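Local coordinates for protein beta-N-acetylglucosaminidase Nag2 (Vibrio harveyi, PDB 6EZR) that probably hydrolyses terminal non-reducing N-acetyl-D-hexosamine residues in N-acetyl-beta-D-hexosaminides, as a member of glycoside hydrolase family 20, at residues Ile434-Val439 with Glu488-Gly493; Asp520-Pro525 with Arg573-Gln578; Val404-Leu409 with Gly442-Ser447; His383-Ala388 with Pro410-Phe415. All coordinates share one frame; numbering follows the deposited sequence.

Interaction 1 (Ile434-Val439 with Glu488-Gly493)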
loop_
_atom_site.group_PDB
_atom_site.type_symbol
_atom_site.label_atom_id
_atom_site.label_comp_id
_atom_site.label_asym_id
_atom_site.label_seq_id
_atom_site.Cartn_x
_atom_site.Cartn_y
_atom_site.Cartn_z
ATOM N N ILE A 434 -8.482 1.033 12.361
ATOM C CA ILE A 434 -9.199 -0.174 12.809
ATOM C C ILE A 434 -9.831 -1.000 11.666
ATOM O O ILE A 434 -10.396 -2.079 11.894
ATOM C CB ILE A 434 -10.277 0.230 13.858
ATOM C CG1 ILE A 434 -10.579 -0.916 14.840
ATOM C CG2 ILE A 434 -11.549 0.742 13.185
ATOM C CD1 ILE A 434 -9.465 -1.201 15.832
ATOM N N GLY A 435 -9.765 -0.454 10.457
ATOM C CA GLY A 435 -10.256 -1.092 9.261
ATOM C C GLY A 435 -11.687 -0.648 9.095
ATOM O O GLY A 435 -11.967 0.336 8.419
ATOM N N ALA A 436 -12.588 -1.359 9.763
ATOM C CA ALA A 436 -14.017 -1.080 9.707
ATOM C C ALA A 436 -14.594 -1.068 8.279
ATOM O O ALA A 436 -15.431 -0.233 7.941
ATOM C CB ALA A 436 -14.319 0.225 10.436
ATOM N N ASP A 437 -14.139 -1.996 7.442
ATOM C CA ASP A 437 -14.822 -2.275 6.182
ATOM C C ASP A 437 -16.201 -2.885 6.485
ATOM O O ASP A 437 -16.352 -3.616 7.464
ATOM C CB ASP A 437 -13.983 -3.226 5.319
ATOM C CG ASP A 437 -12.761 -2.547 4.699
ATOM O OD1 ASP A 437 -12.885 -1.400 4.201
ATOM O OD2 ASP A 437 -11.673 -3.168 4.695
ATOM N N GLU A 438 -17.200 -2.562 5.666
ATOM C CA GLU A 438 -18.540 -3.135 5.816
ATOM C C GLU A 438 -18.450 -4.671 5.678
ATOM O O GLU A 438 -17.774 -5.197 4.782
ATOM C CB GLU A 438 -19.528 -2.525 4.798
ATOM C CG GLU A 438 -20.981 -3.032 4.865
ATOM C CD GLU A 438 -21.775 -2.538 6.080
ATOM O OE1 GLU A 438 -21.571 -1.385 6.516
ATOM O OE2 GLU A 438 -22.635 -3.298 6.596
ATOM N N VAL A 439 -19.105 -5.373 6.598
ATOM C CA VAL A 439 -19.056 -6.840 6.634
ATOM C C VAL A 439 -19.930 -7.379 5.511
ATOM O O VAL A 439 -20.822 -6.670 5.057
ATOM C CB VAL A 439 -19.483 -7.450 8.003
ATOM C CG1 VAL A 439 -18.482 -7.090 9.083
ATOM C CG2 VAL A 439 -20.891 -7.044 8.419
ATOM N N GLU A 488 -13.599 4.259 4.519
ATOM C CA GLU A 488 -14.852 4.683 3.854
ATOM C C GLU A 488 -16.193 4.339 4.538
ATOM O O GLU A 488 -16.941 5.223 4.967
ATOM C CB GLU A 488 -14.830 4.099 2.419
ATOM C CG GLU A 488 -15.995 4.464 1.515
ATOM C CD GLU A 488 -16.022 5.935 1.135
ATOM O OE1 GLU A 488 -14.949 6.502 0.843
ATOM O OE2 GLU A 488 -17.130 6.516 1.099
ATOM N N GLU A 489 -16.478 3.047 4.637
ATOM C CA GLU A 489 -17.800 2.569 5.036
ATOM C C GLU A 489 -18.102 2.674 6.538
ATOM O O GLU A 489 -19.247 2.472 6.945
ATOM C CB GLU A 489 -17.993 1.138 4.567
ATOM C CG GLU A 489 -17.855 0.968 3.061
ATOM C CD GLU A 489 -17.550 -0.461 2.677
ATOM O OE1 GLU A 489 -16.554 -1.017 3.209
ATOM O OE2 GLU A 489 -18.311 -1.021 1.859
ATOM N N ALA A 490 -17.101 3.005 7.351
ATOM C CA ALA A 490 -17.326 3.299 8.773
ATOM C C ALA A 490 -18.325 4.441 9.045
ATOM O O ALA A 490 -18.918 4.473 10.114
ATOM C CB ALA A 490 -16.006 3.583 9.473
ATOM N N GLN A 491 -18.499 5.358 8.089
ATOM C CA GLN A 491 -19.418 6.503 8.230
ATOM C C GLN A 491 -20.905 6.161 8.225
ATOM O O GLN A 491 -21.705 6.938 8.739
ATOM C CB GLN A 491 -19.169 7.542 7.116
ATOM C CG GLN A 491 -19.652 7.112 5.730
ATOM C CD GLN A 491 -19.356 8.133 4.648
ATOM O OE1 GLN A 491 -20.125 9.079 4.452
ATOM N NE2 GLN A 491 -18.259 7.929 3.913
ATOM N N HIS A 492 -21.282 5.050 7.600
ATOM C CA HIS A 492 -22.700 4.730 7.402
ATOM C C HIS A 492 -23.231 3.990 8.603
ATOM O O HIS A 492 -22.489 3.283 9.283
ATOM C CB HIS A 492 -22.919 3.893 6.152
ATOM C CG HIS A 492 -22.289 4.471 4.930
ATOM N ND1 HIS A 492 -22.667 5.688 4.406
ATOM C CD2 HIS A 492 -21.303 4.004 4.131
ATOM C CE1 HIS A 492 -21.939 5.944 3.333
ATOM N NE2 HIS A 492 -21.103 4.938 3.147
ATOM N N GLY A 493 -24.524 4.150 8.852
ATOM C CA GLY A 493 -25.131 3.711 10.104
ATOM C C GLY A 493 -24.599 4.566 11.239
ATOM O O GLY A 493 -24.020 5.640 11.007
HETATM O O HOH W 1 -14.650 1.003 3.862
HETATM O O HOH W 2 -16.453 -3.629 2.211
#
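E489 reaches across to the backbone of E438 and holds it through one carboxylate oxygen. The amide N of E438 lies 3.0 Å from OE1 of E489, and the N-H...O angle of 166° makes the bond nearly straight at the donor. At the acceptor the approach is less regular, for the N-H arrives from above the carboxylate, 66° out of its plane. CG of E489 sits beside its own backbone N (chi1 -59°) and the chain then runs out extended, which delivers the carboxylate to the base of the E438 side chain; there OE2 of E489 touches CB of E438 at 3.5 Å.

The site is the C-terminal end of two neighbouring parallel strands, 431-435 and 483-487, in the TIM barrel of family 20, the rim on which such barrels carry their active sites. D437 and E438 form the Asp-Glu pair characteristic of this family, and E438 is the predicted proton donor. In this structure the E438 carboxylate makes salt bridges to K463 and K495, while the D437 side chain lies about 8 Å from that of R274, which binds N-acetylglucosamine.

Water 1 joins the segments a second time, accepting from N of E489 at 2.8 Å and donating to OD1 of D437 at 3.0 Å. It also donates to OE1 of E489, and water 2 adds another bond there at 2.8 Å, so OE1 receives three donors. Beside this polar cluster the methyls of A436 and A490 meet, CB to CB, at 3.9 Å.

Interaction 2 (Asp520-Pro525 with Arg573-Gln578)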
loop_
_atom_site.group_PDB
_atom_site.type_symbol
_atom_site.label_atom_id
_atom_site.label_comp_id
_atom_site.label_asym_id
_atom_site.label_seq_id
_atom_site.Cartn_x
_atom_site.Cartn_y
_atom_site.Cartn_z
ATOM N N ASP A 520 -13.761 14.118 10.365
ATOM C CA ASP A 520 -12.521 14.480 9.691
ATOM C C ASP A 520 -12.233 13.377 8.677
ATOM O O ASP A 520 -12.479 12.190 8.942
ATOM C CB ASP A 520 -11.366 14.633 10.687
ATOM C CG ASP A 520 -11.493 15.891 11.561
ATOM O OD1 ASP A 520 -12.218 16.841 11.182
ATOM O OD2 ASP A 520 -10.857 15.928 12.638
ATOM N N VAL A 521 -11.742 13.774 7.506
ATOM C CA VAL A 521 -11.581 12.837 6.398
ATOM C C VAL A 521 -10.193 12.913 5.762
ATOM O O VAL A 521 -9.573 13.974 5.710
ATOM C CB VAL A 521 -12.704 12.988 5.327
ATOM C CG1 VAL A 521 -14.091 12.955 5.965
ATOM C CG2 VAL A 521 -12.556 14.266 4.530
ATOM N N VAL A 522 -9.732 11.764 5.281
ATOM C CA VAL A 522 -8.498 11.649 4.500
ATOM C C VAL A 522 -8.900 11.180 3.105
ATOM O O VAL A 522 -9.639 10.211 2.966
ATOM C CB VAL A 522 -7.502 10.643 5.135
ATOM C CG1 VAL A 522 -6.242 10.499 4.288
ATOM C CG2 VAL A 522 -7.120 11.076 6.541
ATOM N N LEU A 523 -8.411 11.876 2.086
ATOM C CA LEU A 523 -8.730 11.562 0.697
ATOM C C LEU A 523 -7.733 10.562 0.136
ATOM O O LEU A 523 -6.543 10.868 -0.014
ATOM C CB LEU A 523 -8.726 12.826 -0.160
ATOM C CG LEU A 523 -9.613 13.970 0.330
ATOM C CD1 LEU A 523 -9.457 15.166 -0.592
ATOM C CD2 LEU A 523 -11.072 13.563 0.425
ATOM N N GLN A 524 -8.235 9.362 -0.154
ATOM C CA GLN A 524 -7.473 8.314 -0.812
ATOM C C GLN A 524 -8.341 7.705 -1.930
ATOM O O GLN A 524 -8.678 6.528 -1.887
ATOM C CB GLN A 524 -7.064 7.262 0.229
ATOM C CG GLN A 524 -6.017 6.248 -0.228
ATOM C CD GLN A 524 -5.934 5.054 0.704
ATOM O OE1 GLN A 524 -5.131 5.033 1.641
ATOM N NE2 GLN A 524 -6.773 4.060 0.466
ATOM N N PRO A 525 -8.710 8.514 -2.940
ATOM C CA PRO A 525 -9.615 8.043 -3.977
ATOM C C PRO A 525 -8.997 6.943 -4.854
ATOM O O PRO A 525 -7.864 7.081 -5.344
ATOM C CB PRO A 525 -9.922 9.308 -4.777
ATOM C CG PRO A 525 -8.751 10.188 -4.557
ATOM C CD PRO A 525 -8.317 9.916 -3.156
ATOM N N ARG A 573 -12.133 20.256 8.006
ATOM C CA ARG A 573 -12.349 18.805 8.166
ATOM C C ARG A 573 -11.517 17.904 7.233
ATOM O O ARG A 573 -11.421 16.707 7.480
ATOM C CB ARG A 573 -13.831 18.475 7.978
ATOM C CG ARG A 573 -14.760 19.203 8.937
ATOM C CD ARG A 573 -15.244 18.347 10.093
ATOM N NE ARG A 573 -16.036 19.153 11.025
ATOM C CZ ARG A 573 -17.291 19.576 10.822
ATOM N NH1 ARG A 573 -17.962 19.277 9.706
ATOM N NH2 ARG A 573 -17.890 20.314 11.756
ATOM N N ILE A 574 -10.938 18.458 6.169
ATOM C CA ILE A 574 -10.031 17.694 5.305
ATOM C C ILE A 574 -8.628 17.641 5.925
ATOM O O ILE A 574 -7.921 18.642 5.950
ATOM C CB ILE A 574 -9.950 18.272 3.869
ATOM C CG1 ILE A 574 -11.354 18.443 3.245
ATOM C CG2 ILE A 574 -9.073 17.390 2.989
ATOM C CD1 ILE A 574 -12.257 17.221 3.286
ATOM N N TRP A 575 -8.239 16.468 6.423
ATOM C CA TRP A 575 -6.876 16.232 6.921
ATOM C C TRP A 575 -5.885 16.375 5.778
ATOM O O TRP A 575 -4.924 17.151 5.848
ATOM C CB TRP A 575 -6.749 14.825 7.512
ATOM C CG TRP A 575 -6.908 14.711 8.997
ATOM C CD1 TRP A 575 -7.576 15.563 9.843
ATOM C CD2 TRP A 575 -6.408 13.648 9.813
ATOM N NE1 TRP A 575 -7.498 15.098 11.140
ATOM C CE2 TRP A 575 -6.788 13.923 11.145
ATOM C CE3 TRP A 575 -5.668 12.493 9.545
ATOM C CZ2 TRP A 575 -6.441 13.080 12.207
ATOM C CZ3 TRP A 575 -5.328 11.658 10.590
ATOM C CH2 TRP A 575 -5.713 11.950 11.905
ATOM N N GLY A 576 -6.131 15.610 4.724
ATOM C CA GLY A 576 -5.304 15.671 3.551
ATOM C C GLY A 576 -5.445 14.452 2.681
ATOM O O GLY A 576 -6.520 13.850 2.592
ATOM N N ILE A 577 -4.340 14.114 2.024
ATOM C CA ILE A 577 -4.321 13.147 0.936
ATOM C C ILE A 577 -3.484 11.946 1.349
ATOM O O ILE A 577 -2.524 12.076 2.121
ATOM C CB ILE A 577 -3.777 13.776 -0.380
ATOM C CG1 ILE A 577 -4.875 14.565 -1.096
ATOM C CG2 ILE A 577 -3.348 12.721 -1.389
ATOM C CD1 ILE A 577 -5.378 15.789 -0.375
ATOM N N GLN A 578 -3.872 10.784 0.829
ATOM C CA GLN A 578 -3.061 9.588 0.929
ATOM C C GLN A 578 -3.023 8.809 -0.386
ATOM O O GLN A 578 -4.002 8.754 -1.118
ATOM C CB GLN A 578 -3.578 8.683 2.042
ATOM C CG GLN A 578 -2.470 7.822 2.613
ATOM C CD GLN A 578 -2.916 6.986 3.786
ATOM O OE1 GLN A 578 -2.420 7.163 4.894
ATOM N NE2 GLN A 578 -3.855 6.075 3.549
#
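V522 wedges between W575 and Q578 of the neighbouring strand, its two methyls parting toward them. With CG1 anti to the backbone N (chi1 178°), that branch rests on CB of Q578 at 3.9 Å, while CG2 comes obliquely to the W575 ring, 3.6 Å from CE3. On the other face of the sheet L523 fills the gap between I574 and I577: its CD1 is 4.2 Å from CG2 of I574 and 4.1 Å from CD1 of I577. V521 and I574 also meet there, at a separation too short to be trusted.

These are the last two strands of the TIM barrel; 521-523 and 574-578 run parallel at 28°. V521 pairs with I574 but L523 with I577, so the second strand carries one extra residue, a beta bulge at W575-G576. Backbone bonds continue past it, from L523 N to G576 O at 2.8 Å and from Q578 N to L523 O at 2.8 Å.

At one end the D520 carboxylate goes to R483; at the other a Q578 NE2 to Q524 OE1 bond is modelled doubtfully short. Backbone bonds thus join the strands between an apolar face of V521, L523, I574 and I577 and a mixed one, where the Q578 amide also bonds Y265 and H298.

Interaction 3 (Val404-Leu409 with Gly442-Ser447)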
loop_
_atom_site.group_PDB
_atom_site.type_symbol
_atom_site.label_atom_id
_atom_site.label_comp_id
_atom_site.label_asym_id
_atom_site.label_seq_id
_atom_site.Cartn_x
_atom_site.Cartn_y
_atom_site.Cartn_z
ATOM N N VAL A 404 -14.717 -13.304 9.275
ATOM C CA VAL A 404 -15.331 -12.214 10.035
ATOM C C VAL A 404 -15.328 -12.571 11.527
ATOM O O VAL A 404 -15.824 -13.628 11.927
ATOM C CB VAL A 404 -16.745 -11.898 9.496
ATOM C CG1 VAL A 404 -17.409 -10.779 10.278
ATOM C CG2 VAL A 404 -16.656 -11.483 8.034
ATOM N N ILE A 405 -14.733 -11.691 12.332
ATOM C CA ILE A 405 -14.778 -11.774 13.797
ATOM C C ILE A 405 -16.235 -11.850 14.279
ATOM O O ILE A 405 -17.114 -11.157 13.756
ATOM C CB ILE A 405 -14.092 -10.537 14.441
ATOM C CG1 ILE A 405 -12.570 -10.554 14.210
ATOM C CG2 ILE A 405 -14.409 -10.408 15.938
ATOM C CD1 ILE A 405 -11.797 -11.593 14.992
ATOM N N ASN A 406 -16.477 -12.678 15.289
ATOM C CA ASN A 406 -17.805 -12.795 15.882
ATOM C C ASN A 406 -17.923 -11.816 17.057
ATOM O O ASN A 406 -17.151 -11.917 18.006
ATOM C CB ASN A 406 -18.069 -14.232 16.343
ATOM C CG ASN A 406 -19.547 -14.499 16.598
ATOM O OD1 ASN A 406 -20.184 -13.815 17.404
ATOM N ND2 ASN A 406 -20.100 -15.493 15.908
ATOM N N PRO A 407 -18.886 -10.873 17.004
ATOM C CA PRO A 407 -19.013 -9.873 18.069
ATOM C C PRO A 407 -19.837 -10.314 19.294
ATOM O O PRO A 407 -20.025 -9.511 20.212
ATOM C CB PRO A 407 -19.682 -8.700 17.352
ATOM C CG PRO A 407 -20.506 -9.329 16.281
ATOM C CD PRO A 407 -19.896 -10.661 15.952
ATOM N N ALA A 408 -20.329 -11.553 19.304
ATOM C CA ALA A 408 -20.964 -12.126 20.497
ATOM C C ALA A 408 -20.001 -12.934 21.379
ATOM O O ALA A 408 -20.257 -13.096 22.573
ATOM C CB ALA A 408 -22.155 -12.980 20.102
ATOM N N LEU A 409 -18.906 -13.435 20.803
ATOM C CA LEU A 409 -17.956 -14.270 21.543
ATOM C C LEU A 409 -17.071 -13.419 22.457
ATOM O O LEU A 409 -16.501 -12.436 21.994
ATOM C CB LEU A 409 -17.074 -15.075 20.589
ATOM C CG LEU A 409 -17.783 -16.053 19.647
ATOM C CD1 LEU A 409 -16.742 -16.817 18.839
ATOM C CD2 LEU A 409 -18.697 -17.022 20.392
ATOM N N GLY A 442 -25.727 -10.382 5.441
ATOM C CA GLY A 442 -26.237 -11.576 6.114
ATOM C C GLY A 442 -25.260 -12.329 7.010
ATOM O O GLY A 442 -25.537 -13.468 7.386
ATOM N N VAL A 443 -24.130 -11.708 7.359
ATOM C CA VAL A 443 -23.156 -12.318 8.274
ATOM C C VAL A 443 -23.741 -12.365 9.697
ATOM O O VAL A 443 -24.555 -11.514 10.066
ATOM C CB VAL A 443 -21.795 -11.577 8.222
ATOM C CG1 VAL A 443 -21.869 -10.195 8.864
ATOM C CG2 VAL A 443 -20.691 -12.412 8.853
ATOM N N TRP A 444 -23.358 -13.387 10.459
ATOM C CA TRP A 444 -23.898 -13.663 11.820
ATOM C C TRP A 444 -25.410 -13.954 11.942
ATOM O O TRP A 444 -25.909 -14.053 13.059
ATOM C CB TRP A 444 -23.581 -12.522 12.807
ATOM C CG TRP A 444 -22.199 -11.998 12.768
ATOM C CD1 TRP A 444 -21.050 -12.712 12.870
ATOM C CD2 TRP A 444 -21.815 -10.625 12.630
ATOM N NE1 TRP A 444 -19.965 -11.869 12.793
ATOM C CE2 TRP A 444 -20.410 -10.583 12.647
ATOM C CE3 TRP A 444 -22.527 -9.428 12.489
ATOM C CZ2 TRP A 444 -19.694 -9.387 12.544
ATOM C CZ3 TRP A 444 -21.815 -8.234 12.378
ATOM C CH2 TRP A 444 -20.412 -8.226 12.405
ATOM N N SER A 445 -26.134 -14.082 10.833
ATOM C CA SER A 445 -27.601 -14.212 10.881
ATOM C C SER A 445 -28.086 -15.552 11.452
ATOM O O SER A 445 -29.193 -15.632 11.980
ATOM C CB SER A 445 -28.210 -13.982 9.495
ATOM O OG SER A 445 -27.718 -14.924 8.557
ATOM N N LYS A 446 -27.258 -16.587 11.329
ATOM C CA LYS A 446 -27.524 -17.903 11.929
ATOM C C LYS A 446 -26.449 -18.277 12.971
ATOM O O LYS A 446 -26.027 -19.428 13.061
ATOM C CB LYS A 446 -27.652 -18.960 10.824
ATOM C CG LYS A 446 -28.883 -18.760 9.943
ATOM C CD LYS A 446 -28.764 -19.421 8.574
ATOM C CE LYS A 446 -28.995 -20.924 8.634
ATOM N NZ LYS A 446 -28.858 -21.560 7.292
ATOM N N SER A 447 -26.014 -17.276 13.744
ATOM C CA SER A 447 -25.138 -17.460 14.903
ATOM C C SER A 447 -26.009 -17.413 16.163
ATOM O O SER A 447 -26.620 -16.371 16.438
ATOM C CB SER A 447 -24.076 -16.354 14.969
ATOM O OG SER A 447 -23.556 -16.187 16.283
#
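Two overlapping beta turns, type II over G442-S445 and type I over W444-S447, carry the W444 indole against the V404-P407 loop. Both segments are connections of the TIM barrel: V404-L409 leads into helix 410-426, and G442-S447 runs from strand 431-435 to helix 448-457. W444 is the third residue of the type II turn, with a positive phi of 62°.

Its indole is gripped from several directions. P407 lies over one face in a CH-pi contact, with CD 3.5 Å from the centroid of the five-membered ring and 23° off the normal. The opposite face is met by CG1 of its chain neighbour V443, toward the rim. At the ring edge, NE1 gives a weak, bent hydrogen bond to O of I405 (3.1 Å, 132°). V404 adds an oblique contact, CG1 to CZ2 of W444 at 3.5 Å, and the same methyl touches CG2 of V443 at 3.9 Å. Helix 465-479 also packs on the indole, through L465 and Q466.

Further along, ND2 of N406 stands 3.5 Å from OG of S447. That hydroxyl has its main partner in E387 and also caps helix 448-457 by accepting from N of C450. The other end of the N406 amide folds the loop into an Asx turn: OD1 of N406 accepts from N of A408 at 3.0 Å, with the donor in the carbonyl plane.

Interaction 4 (His383-Ala388 with Pro410-Phe415)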
loop_
_atom_site.group_PDB
_atom_site.type_symbol
_atom_site.label_atom_id
_atom_site.label_comp_id
_atom_site.label_asym_id
_atom_site.label_seq_id
_atom_site.Cartn_x
_atom_site.Cartn_y
_atom_site.Cartn_z
ATOM N N HIS A 383 -9.766 -21.418 18.972
ATOM C CA HIS A 383 -10.425 -21.605 20.276
ATOM C C HIS A 383 -10.993 -20.303 20.858
ATOM O O HIS A 383 -11.992 -20.335 21.577
ATOM C CB HIS A 383 -9.477 -22.265 21.282
ATOM C CG HIS A 383 -8.886 -23.552 20.797
ATOM N ND1 HIS A 383 -9.644 -24.541 20.207
ATOM C CD2 HIS A 383 -7.614 -24.011 20.812
ATOM C CE1 HIS A 383 -8.861 -25.552 19.874
ATOM N NE2 HIS A 383 -7.624 -25.256 20.230
ATOM N N LEU A 384 -10.363 -19.169 20.541
ATOM C CA LEU A 384 -10.835 -17.861 21.001
ATOM C C LEU A 384 -11.892 -17.234 20.071
ATOM O O LEU A 384 -12.831 -16.605 20.547
ATOM C CB LEU A 384 -9.627 -16.925 21.141
ATOM C CG LEU A 384 -9.636 -15.818 22.194
ATOM C CD1 LEU A 384 -9.726 -16.367 23.613
ATOM C CD2 LEU A 384 -8.377 -14.977 22.030
ATOM N N LEU A 385 -11.748 -17.417 18.759
ATOM C CA LEU A 385 -12.523 -16.637 17.767
ATOM C C LEU A 385 -13.615 -17.379 16.977
ATOM O O LEU A 385 -14.505 -16.742 16.421
ATOM C CB LEU A 385 -11.555 -15.929 16.807
ATOM C CG LEU A 385 -10.502 -15.034 17.486
ATOM C CD1 LEU A 385 -9.467 -14.547 16.487
ATOM C CD2 LEU A 385 -11.136 -13.848 18.196
ATOM N N ILE A 386 -13.550 -18.707 16.925
ATOM C CA ILE A 386 -14.563 -19.521 16.237
ATOM C C ILE A 386 -15.722 -19.890 17.171
ATOM O O ILE A 386 -15.506 -20.359 18.290
ATOM C CB ILE A 386 -13.944 -20.828 15.690
ATOM C CG1 ILE A 386 -12.847 -20.522 14.656
ATOM C CG2 ILE A 386 -15.014 -21.763 15.124
ATOM C CD1 ILE A 386 -13.344 -20.141 13.278
ATOM N N GLU A 387 -16.942 -19.672 16.687
ATOM C CA GLU A 387 -18.145 -20.286 17.241
ATOM C C GLU A 387 -18.416 -21.536 16.404
ATOM O O GLU A 387 -18.787 -21.434 15.233
ATOM C CB GLU A 387 -19.332 -19.323 17.158
ATOM C CG GLU A 387 -20.614 -19.828 17.811
ATOM C CD GLU A 387 -21.786 -18.873 17.652
ATOM O OE1 GLU A 387 -22.782 -19.033 18.394
ATOM O OE2 GLU A 387 -21.723 -17.965 16.793
ATOM N N ALA A 388 -18.217 -22.710 16.999
ATOM C CA ALA A 388 -18.425 -23.985 16.294
ATOM C C ALA A 388 -19.885 -24.220 15.861
ATOM O O ALA A 388 -20.133 -24.901 14.864
ATOM C CB ALA A 388 -17.930 -25.142 17.147
ATOM N N PRO A 410 -16.945 -13.796 23.752
ATOM C CA PRO A 410 -16.094 -12.999 24.652
ATOM C C PRO A 410 -14.610 -13.014 24.288
ATOM O O PRO A 410 -13.890 -12.070 24.618
ATOM C CB PRO A 410 -16.305 -13.659 26.027
ATOM C CG PRO A 410 -17.510 -14.520 25.886
ATOM C CD PRO A 410 -17.528 -14.954 24.456
ATOM N N GLY A 411 -14.164 -14.089 23.638
ATOM C CA GLY A 411 -12.804 -14.180 23.095
ATOM C C GLY A 411 -12.463 -13.110 22.065
ATOM O O GLY A 411 -11.321 -12.653 21.996
ATOM N N SER A 412 -13.454 -12.710 21.268
ATOM C CA SER A 412 -13.296 -11.608 20.306
ATOM C C SER A 412 -12.898 -10.289 20.970
ATOM O O SER A 412 -12.134 -9.507 20.399
ATOM C CB SER A 412 -14.577 -11.403 19.502
ATOM O OG SER A 412 -14.895 -12.561 18.756
ATOM N N TYR A 413 -13.423 -10.057 22.168
ATOM C CA TYR A 413 -13.093 -8.879 22.960
ATOM C C TYR A 413 -11.772 -9.043 23.713
ATOM O O TYR A 413 -11.042 -8.077 23.880
ATOM C CB TYR A 413 -14.248 -8.535 23.891
ATOM C CG TYR A 413 -15.494 -8.167 23.115
ATOM C CD1 TYR A 413 -15.701 -6.866 22.668
ATOM C CD2 TYR A 413 -16.441 -9.129 22.789
ATOM C CE1 TYR A 413 -16.834 -6.528 21.941
ATOM C CE2 TYR A 413 -17.573 -8.804 22.063
ATOM C CZ TYR A 413 -17.769 -7.502 21.641
ATOM O OH TYR A 413 -18.892 -7.165 20.924
ATOM N N GLU A 414 -11.460 -10.261 24.149
ATOM C CA GLU A 414 -10.122 -10.589 24.665
ATOM C C GLU A 414 -9.031 -10.353 23.607
ATOM O O GLU A 414 -7.955 -9.838 23.916
ATOM C CB GLU A 414 -10.082 -12.046 25.140
ATOM C CG GLU A 414 -8.827 -12.436 25.915
ATOM C CD GLU A 414 -8.791 -13.908 26.303
ATOM O OE1 GLU A 414 -9.861 -14.492 26.607
ATOM O OE2 GLU A 414 -7.682 -14.485 26.313
ATOM N N PHE A 415 -9.328 -10.744 22.368
ATOM C CA PHE A 415 -8.438 -10.563 21.215
ATOM C C PHE A 415 -8.179 -9.085 20.924
ATOM O O PHE A 415 -7.030 -8.639 20.944
ATOM C CB PHE A 415 -9.041 -11.279 19.994
ATOM C CG PHE A 415 -8.525 -10.802 18.657
ATOM C CD1 PHE A 415 -7.200 -11.006 18.282
ATOM C CD2 PHE A 415 -9.387 -10.187 17.750
ATOM C CE1 PHE A 415 -6.738 -10.584 17.039
ATOM C CE2 PHE A 415 -8.933 -9.766 16.508
ATOM C CZ PHE A 415 -7.606 -9.961 16.152
HETATM O O HOH W 3 -14.637 -17.047 22.738
HETATM O O HOH W 4 -14.531 -13.930 16.470
#
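L384 and G411 form the tight part of this contact, where the end of helix 382-385 meets the beginning of helix 410-426. Because G411 has no side chain, the L384 carbonyl can come right up to it: O of L384 lies 3.5 Å from CA of G411 in a CA-H...O contact, 147° at the hydrogen. The leucine side chain folds over the same spot, its CG 3.6 Å from O of G411.

L385 continues the close packing on the buried side. With CG beside its backbone N (chi1 -55°), its CD2 is 3.8 Å from CA of S412 and equally far from CB of F415, while CD1 lies over one face of the F415 ring. I405 and A377, of helix 375-380, also pack on F415, which is buried.

Toward solvent, L384 and E414 are both partly exposed. CD1 of L384 is 3.5 Å from OE1 of E414, a methyl beside a carboxylate whose other oxygen has a long, weak ion pair with K418.

Waters bridge the helix ends. Water 3 donates to O of L384 at 2.9 Å and accepts from N of G411; water 4 donates to O of L385 and to OG of S412, which also bonds O of N406.

The carbonyls that end one helix and the amide near the start of the next are therefore linked through water, leaving leucine packing and the CA-H...O contact as the direct touches between the segments.

How the interactions relate
From the N terminus, interaction 4 comes first, folding 383-388 onto 410-415. Interaction 3 opens at 404, inside that loop, and closes at 442-447, so the two cross. They also touch: N406 O meets S412 OG, and S447 OG meets E387 OE2. Interaction 1 starts at 434, before interaction 3 has closed, giving a second crossing; V439 CG1 packs on both V404 CG1 and W444 CH2, which ties those loops to the segment that follows strand 431-435. Interaction 2 follows in series, 520-525 with 573-578, without touching the others. It joins the last two barrel strands, its centre 16 Å from that of interaction 1, and both reach the same sheet.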